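Local coordinates for mandelate racemase/muconate lactonizing enzyme-like protein (Rubrobacter xylanophilus DSM 9941, PDB 3CYJ) that is of unknown function but belongs to the mandelate racemase/muconate lactonizing enzyme group of the enolase superfamily and holds a sodium ion in this model, at residues L29-T34 with F319-R324. Residues are numbered along the deposited sequence; the frame is centred on the assembly and turned at random.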
ATOM      1  N   LEU A  29      20.446  29.968  -0.790  1.00 39.13           N
ATOM      2  CA  LEU A  29      21.898  30.164  -0.815  1.00 39.13           C
ATOM      3  C   LEU A  29      22.341  31.472  -1.504  1.00 40.68           C
ATOM      4  O   LEU A  29      21.629  31.997  -2.354  1.00 41.86           O
ATOM      5  CB  LEU A  29      22.585  28.948  -1.423  1.00 38.60           C
ATOM      6  CG  LEU A  29      24.105  28.759  -1.221  1.00 37.93           C
ATOM      7  CD1 LEU A  29      24.451  28.225   0.128  1.00 33.04           C
ATOM      8  CD2 LEU A  29      24.650  27.802  -2.244  1.00 35.21           C
ATOM      9  N   GLN A  30      23.504  31.998  -1.107  1.00 42.00           N
ATOM     10  CA  GLN A  30      24.102  33.214  -1.656  1.00 42.77           C
ATOM     11  C   GLN A  30      25.525  32.849  -2.059  1.00 42.48           C
ATOM     12  O   GLN A  30      26.227  32.109  -1.352  1.00 40.70           O
ATOM     13  CB  GLN A  30      24.163  34.339  -0.608  1.00 43.18           C
ATOM     14  CG  GLN A  30      22.823  34.891  -0.153  1.00 47.50           C
ATOM     15  CD  GLN A  30      22.983  36.001   0.945  1.00 52.50           C
ATOM     16  OE1 GLN A  30      23.485  35.743   2.028  1.00 50.45           O
ATOM     17  NE2 GLN A  30      22.552  37.219   0.639  1.00 53.69           N
ATOM     18  N   TRP A  31      25.957  33.370  -3.199  1.00 41.93           N
ATOM     19  CA  TRP A  31      27.305  33.106  -3.638  1.00 42.47           C
ATOM     20  C   TRP A  31      27.756  34.240  -4.537  1.00 42.39           C
ATOM     21  O   TRP A  31      26.938  34.979  -5.038  1.00 42.08           O
ATOM     22  CB  TRP A  31      27.435  31.713  -4.339  1.00 41.60           C
ATOM     23  CG  TRP A  31      26.654  31.589  -5.624  1.00 41.43           C
ATOM     24  CD1 TRP A  31      27.162  31.634  -6.905  1.00 41.77           C
ATOM     25  CD2 TRP A  31      25.227  31.396  -5.767  1.00 39.33           C
ATOM     26  NE1 TRP A  31      26.143  31.473  -7.820  1.00 36.99           N
ATOM     27  CE2 TRP A  31      24.950  31.339  -7.158  1.00 37.45           C
ATOM     28  CE3 TRP A  31      24.168  31.239  -4.855  1.00 39.33           C
ATOM     29  CZ2 TRP A  31      23.637  31.158  -7.674  1.00 36.82           C
ATOM     30  CZ3 TRP A  31      22.862  31.060  -5.358  1.00 41.42           C
ATOM     31  CH2 TRP A  31      22.616  31.022  -6.770  1.00 37.34           C
ATOM     32  N   ASP A  32      29.062  34.371  -4.754  1.00 43.65           N
ATOM     33  CA  ASP A  32      29.579  35.447  -5.583  1.00 45.15           C
ATOM     34  C   ASP A  32      30.756  34.954  -6.405  1.00 44.40           C
ATOM     35  O   ASP A  32      31.587  35.733  -6.873  1.00 44.05           O
ATOM     36  CB  ASP A  32      29.914  36.719  -4.741  1.00 46.11           C
ATOM     37  CG  ASP A  32      31.166  36.529  -3.822  1.00 52.36           C
ATOM     38  OD1 ASP A  32      31.759  35.414  -3.783  1.00 51.51           O
ATOM     39  OD2 ASP A  32      31.568  37.523  -3.138  1.00 58.24           O
ATOM     40  N   SER A  33      30.810  33.642  -6.605  1.00 44.30           N
ATOM     41  CA  SER A  33      31.836  33.026  -7.467  1.00 44.21           C
ATOM     42  C   SER A  33      31.557  31.554  -7.760  1.00 44.10           C
ATOM     43  O   SER A  33      30.724  30.939  -7.122  1.00 44.26           O
ATOM     44  CB  SER A  33      33.241  33.145  -6.850  1.00 44.20           C
ATOM     45  OG  SER A  33      33.383  32.295  -5.746  1.00 40.69           O
ATOM     46  N   THR A  34      32.299  31.003  -8.706  1.00 44.00           N
ATOM     47  CA  THR A  34      32.165  29.603  -9.133  1.00 43.86           C
ATOM     48  C   THR A  34      33.524  28.955  -9.200  1.00 42.81           C
ATOM     49  O   THR A  34      34.447  29.542  -9.733  1.00 42.96           O
ATOM     50  CB  THR A  34      31.606  29.508 -10.587  1.00 44.04           C
ATOM     51  OG1 THR A  34      30.369  30.210 -10.668  1.00 43.30           O
ATOM     52  CG2 THR A  34      31.407  28.038 -11.030  1.00 44.71           C
ATOM     53  N   PHE A 319      22.703  27.358 -17.954  1.00 40.28           N
ATOM     54  CA  PHE A 319      22.839  28.052 -16.667  1.00 39.80           C
ATOM     55  C   PHE A 319      23.799  29.224 -16.755  1.00 40.50           C
ATOM     56  O   PHE A 319      24.954  29.064 -17.167  1.00 39.85           O
ATOM     57  CB  PHE A 319      23.303  27.081 -15.568  1.00 39.70           C
ATOM     58  CG  PHE A 319      23.312  27.710 -14.180  1.00 35.84           C
ATOM     59  CD1 PHE A 319      22.181  28.377 -13.701  1.00 32.75           C
ATOM     60  CD2 PHE A 319      24.419  27.637 -13.385  1.00 33.72           C
ATOM     61  CE1 PHE A 319      22.147  28.951 -12.442  1.00 33.91           C
ATOM     62  CE2 PHE A 319      24.414  28.204 -12.081  1.00 36.08           C
ATOM     63  CZ  PHE A 319      23.272  28.865 -11.620  1.00 35.74           C
ATOM     64  N   HIS A 320      23.315  30.404 -16.393  1.00 41.48           N
ATOM     65  CA  HIS A 320      24.116  31.632 -16.511  1.00 42.59           C
ATOM     66  C   HIS A 320      25.531  31.474 -15.988  1.00 42.08           C
ATOM     67  O   HIS A 320      26.484  31.564 -16.754  1.00 43.03           O
ATOM     68  CB  HIS A 320      23.426  32.818 -15.809  1.00 43.47           C
ATOM     69  CG  HIS A 320      24.289  34.043 -15.707  1.00 46.91           C
ATOM     70  ND1 HIS A 320      24.667  34.794 -16.809  1.00 49.60           N
ATOM     71  CD2 HIS A 320      24.857  34.645 -14.631  1.00 46.43           C
ATOM     72  CE1 HIS A 320      25.449  35.785 -16.414  1.00 47.05           C
ATOM     73  NE2 HIS A 320      25.561  35.728 -15.096  1.00 45.66           N
ATOM     74  N   ASP A 321      25.706  31.214 -14.691  1.00 41.56           N
ATOM     75  CA  ASP A 321      27.071  31.103 -14.126  1.00 39.96           C
ATOM     76  C   ASP A 321      27.989  30.280 -15.004  1.00 40.55           C
ATOM     77  O   ASP A 321      29.158  30.628 -15.217  1.00 39.50           O
ATOM     78  CB  ASP A 321      27.077  30.491 -12.744  1.00 38.88           C
ATOM     79  CG  ASP A 321      26.313  31.316 -11.715  1.00 39.75           C
ATOM     80  OD1 ASP A 321      25.604  32.261 -12.079  1.00 42.69           O
ATOM     81  OD2 ASP A 321      26.398  31.022 -10.501  1.00 41.95           O
ATOM     82  N   HIS A 322      27.450  29.168 -15.511  1.00 40.99           N
ATOM     83  CA  HIS A 322      28.261  28.150 -16.130  1.00 40.37           C
ATOM     84  C   HIS A 322      28.550  28.449 -17.552  1.00 40.84           C
ATOM     85  O   HIS A 322      29.702  28.279 -17.983  1.00 41.66           O
ATOM     86  CB  HIS A 322      27.607  26.777 -16.000  1.00 39.97           C
ATOM     87  CG  HIS A 322      27.563  26.296 -14.596  1.00 41.54           C
ATOM     88  ND1 HIS A 322      26.937  25.126 -14.224  1.00 42.32           N
ATOM     89  CD2 HIS A 322      28.061  26.847 -13.457  1.00 40.52           C
ATOM     90  CE1 HIS A 322      27.064  24.965 -12.918  1.00 42.26           C
ATOM     91  NE2 HIS A 322      27.740  25.998 -12.430  1.00 42.13           N
ATOM     92  N   ALA A 323      27.520  28.818 -18.305  1.00 40.80           N
ATOM     93  CA  ALA A 323      27.707  29.328 -19.655  1.00 42.44           C
ATOM     94  C   ALA A 323      28.840  30.388 -19.667  1.00 43.11           C
ATOM     95  O   ALA A 323      29.817  30.281 -20.414  1.00 43.84           O
ATOM     96  CB  ALA A 323      26.410  29.924 -20.178  1.00 41.05           C
ATOM     97  N   ARG A 324      28.726  31.369 -18.793  1.00 44.17           N
ATOM     98  CA  ARG A 324      29.718  32.449 -18.707  1.00 45.26           C
ATOM     99  C   ARG A 324      31.128  31.945 -18.369  1.00 44.60           C
ATOM    100  O   ARG A 324      32.080  32.272 -19.045  1.00 45.41           O
ATOM    101  CB  ARG A 324      29.248  33.487 -17.687  1.00 45.62           C
ATOM    102  CG  ARG A 324      30.243  34.600 -17.351  1.00 48.38           C
ATOM    103  CD  ARG A 324      29.572  35.578 -16.339  1.00 50.70           C
ATOM    104  NE  ARG A 324      30.461  36.682 -16.013  1.00 50.17           N
ATOM    105  CZ  ARG A 324      31.343  36.668 -15.023  1.00 51.77           C
ATOM    106  NH1 ARG A 324      31.429  35.619 -14.209  1.00 48.05           N
ATOM    107  NH2 ARG A 324      32.142  37.716 -14.849  1.00 49.67           N
TER
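Trp-31 and Asp-321 link the two domains of an enolase-superfamily fold through an indole-to-carboxylate hydrogen bond, an example of how a capping domain and a barrel can be joined by several polar links. Trp-31 comes from the antiparallel sheet of the N-terminal domain; Asp-321 lies in the first turn of helix 320-329, directly after barrel strand 313-319. The bond from Trp-31 NE1 to Asp-321 OD2 measures 2.7 Å and is nearly straight, with an N-H...O angle of 166°. OD2 meets the NE1 edge of the indole near the ring plane and receives the N-H close to the line of its own C-O bond. The carboxylate plane is turned 60° from the ring. Chi1 of 64° places the indole of Trp-31 between its backbone N and carbonyl carbon, with NE1 reaching the helix. Beside this bond, Thr-34 packs with two branches: OG1 lies 3.9 Å from Asp-321 CB, while CG2, anti to the backbone N, approaches His-322 CD2 obliquely at 4.3 Å.

Further out, strand 8-26 pairs with the strands on either side of the corner at Asp-32: Trp-31 bonds through its backbone to Glu-24, and Thr-34 to Val-18. The same strand meets the helix through hydrogen bonds from His-320 to Asp-21 and Arg-324 to Pro-19, and Glu-24 OE1 and Asp-321 OD1, two like-charged groups, lie close together. A glycerol lies beside the Trp-31 side chain, and the sodium ion, held by Asp-194, Glu-221 and Glu-222, is about 9 Å from it at nearest atoms. His-322 accepts a hydrogen bond at ND1 from the backbone N of Ala-299 and stacks with Tyr-53, while Phe-319 CD2 sits 3.5 Å above the plane of the His-322 ring, over its centre.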